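Local atomic coordinates of alpha-14 giardin (Giardia lamblia, PDB entry 3CHJ), a protein that binds calcium, probably binds acidic phospholipids in a calcium-dependent manner as an annexin, and may link the membrane to the underlying axoneme as a calcium-regulated structural element. Residues A[287-291]-A[292-296]. Numbering follows the deposited sequence.
Sequences YGQAF and DERCA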
loop_
_atom_site.group_PDB
_atom_site.type_symbol
_atom_site.label_atom_id
_atom_site.label_comp_id
_atom_site.label_asym_id
_atom_site.label_seq_id
_atom_site.Cartn_x
_atom_site.Cartn_y
_atom_site.Cartn_z
ATOM N N TYR A 287 1.053 16.307 -8.886
ATOM C CA TYR A 287 1.730 17.189 -7.921
ATOM C C TYR A 287 2.653 18.225 -8.559
ATOM O O TYR A 287 3.165 19.100 -7.851
ATOM C CB TYR A 287 2.486 16.383 -6.830
ATOM C CG TYR A 287 1.527 15.459 -6.131
ATOM C CD1 TYR A 287 1.566 14.084 -6.355
ATOM C CD2 TYR A 287 0.526 15.974 -5.312
ATOM C CE1 TYR A 287 0.628 13.229 -5.751
ATOM C CE2 TYR A 287 -0.399 15.146 -4.709
ATOM C CZ TYR A 287 -0.348 13.786 -4.927
ATOM O OH TYR A 287 -1.301 12.992 -4.317
ATOM N N GLY A 288 2.863 18.127 -9.874
ATOM C CA GLY A 288 3.673 19.130 -10.596
ATOM C C GLY A 288 5.186 19.011 -10.500
ATOM O O GLY A 288 5.921 19.536 -11.346
ATOM N N GLN A 289 5.661 18.313 -9.480
ATOM C CA GLN A 289 7.084 18.084 -9.272
ATOM C C GLN A 289 7.410 16.628 -9.619
ATOM O O GLN A 289 6.628 15.726 -9.306
ATOM C CB GLN A 289 7.437 18.377 -7.811
ATOM C CG GLN A 289 8.913 18.153 -7.456
ATOM C CD GLN A 289 9.243 18.507 -6.024
ATOM O OE1 GLN A 289 8.455 18.289 -5.107
ATOM N NE2 GLN A 289 10.445 19.038 -5.820
ATOM N N ALA A 290 8.564 16.395 -10.241
ATOM C CA ALA A 290 9.048 15.023 -10.473
ATOM C C ALA A 290 9.256 14.291 -9.161
ATOM O O ALA A 290 9.787 14.850 -8.207
ATOM C CB ALA A 290 10.369 15.035 -11.263
ATOM N N PHE A 291 8.849 13.029 -9.131
ATOM C CA PHE A 291 9.062 12.164 -7.968
ATOM C C PHE A 291 10.510 12.173 -7.517
ATOM O O PHE A 291 10.790 12.309 -6.315
ATOM C CB PHE A 291 8.645 10.730 -8.326
ATOM C CG PHE A 291 8.804 9.731 -7.190
ATOM C CD1 PHE A 291 7.732 9.437 -6.354
ATOM C CD2 PHE A 291 10.022 9.074 -6.985
ATOM C CE1 PHE A 291 7.877 8.517 -5.320
ATOM C CE2 PHE A 291 10.175 8.162 -5.949
ATOM C CZ PHE A 291 9.108 7.883 -5.111
ATOM N N ASP A 292 11.429 12.034 -8.477
ATOM C CA ASP A 292 12.848 11.944 -8.119
ATOM C C ASP A 292 13.326 13.226 -7.456
ATOM O O ASP A 292 14.197 13.187 -6.589
ATOM C CB ASP A 292 13.712 11.599 -9.341
ATOM C CG ASP A 292 13.560 10.150 -9.792
ATOM O OD1 ASP A 292 12.905 9.334 -9.092
ATOM O OD2 ASP A 292 14.096 9.827 -10.879
ATOM N N GLU A 293 12.750 14.361 -7.854
ATOM C CA GLU A 293 13.152 15.642 -7.277
ATOM C C GLU A 293 12.678 15.774 -5.836
ATOM O O GLU A 293 13.422 16.237 -4.972
ATOM C CB GLU A 293 12.633 16.792 -8.135
ATOM C CG GLU A 293 13.079 18.167 -7.682
ATOM C CD GLU A 293 12.450 19.278 -8.511
ATOM O OE1 GLU A 293 12.545 19.220 -9.761
ATOM O OE2 GLU A 293 11.863 20.194 -7.905
ATOM N N ARG A 294 11.439 15.360 -5.568
ATOM C CA ARG A 294 10.944 15.316 -4.199
ATOM C C ARG A 294 11.769 14.351 -3.341
ATOM O O ARG A 294 12.160 14.671 -2.225
ATOM C CB ARG A 294 9.450 14.952 -4.155
ATOM C CG ARG A 294 8.841 15.051 -2.759
ATOM C CD ARG A 294 8.810 16.506 -2.254
ATOM N NE ARG A 294 8.324 16.599 -0.882
ATOM C CZ ARG A 294 7.036 16.649 -0.555
ATOM N NH1 ARG A 294 6.105 16.622 -1.502
ATOM N NH2 ARG A 294 6.678 16.728 0.716
ATOM N N CYS A 295 12.051 13.177 -3.886
ATOM C CA CYS A 295 12.852 12.183 -3.182
ATOM C C CYS A 295 14.257 12.716 -2.849
ATOM O O CYS A 295 14.762 12.478 -1.742
ATOM C CB CYS A 295 12.920 10.901 -4.013
ATOM S SG CYS A 295 13.424 9.446 -3.074
ATOM N N ALA A 296 14.860 13.442 -3.793
ATOM C CA ALA A 296 16.189 14.040 -3.610
ATOM C C ALA A 296 16.192 15.044 -2.465
ATOM O O ALA A 296 17.137 15.087 -1.665
ATOM C CB ALA A 296 16.653 14.710 -4.888
HETATM O O HOH W 1 6.180 17.022 -4.593
HETATM O O HOH W 2 10.225 18.622 -11.069
#
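The backbone oxygen of Ala290 receives two amide groups from the first turn of helix 291-298. Arg294 N makes the sound bond, 3.2 Å to Ala290 O, while Glu293 N reaches Ala290 O only weakly, bent to 125° at the hydrogen. Above this turn the side chain of Gln289 lies across those of Glu293 and Arg294, its amide dividing between the two. Gln289 NE2 donates to Glu293 OE2 over 2.8 Å, meeting the oxygen from 38° above the plane of a carboxylate that stands nearly perpendicular to the amide. Gln289 OE1 rests 3.4 Å from Arg294 CD and accepts a hydrogen bond from a water that in turn accepts one from Arg294 NH1, at the edge of the guanidinium. With both its ends engaged, the Gln289 amide is probably restrained from flipping. A second water ties Glu293 OE1 to the backbone N of Ala290, the N-cap residue, so the two carboxylate oxygens hold the loop residues just before the helix, one directly and one through water. The segment belongs to the fourth repeat of this annexin, where a short loop entered through Gly288, with positive phi, joins helix 279-287 to helix 291-298. Phe291 is buried; its CG, anti to the backbone N (chi1 -179°), carries the ring in among Phe255, Tyr283 and Trp311. Cys295 N bonds to Phe291 O at 2.9 Å, and Cys295 SG lies 5.5 Å from the centroid of the Phe291 ring, oblique to it. Asp292 OD1 lies at the edge of that ring, 3.6 Å from Phe291 CD2, and forms a salt bridge with Lys280; Arg294 NE pairs similarly with Glu298.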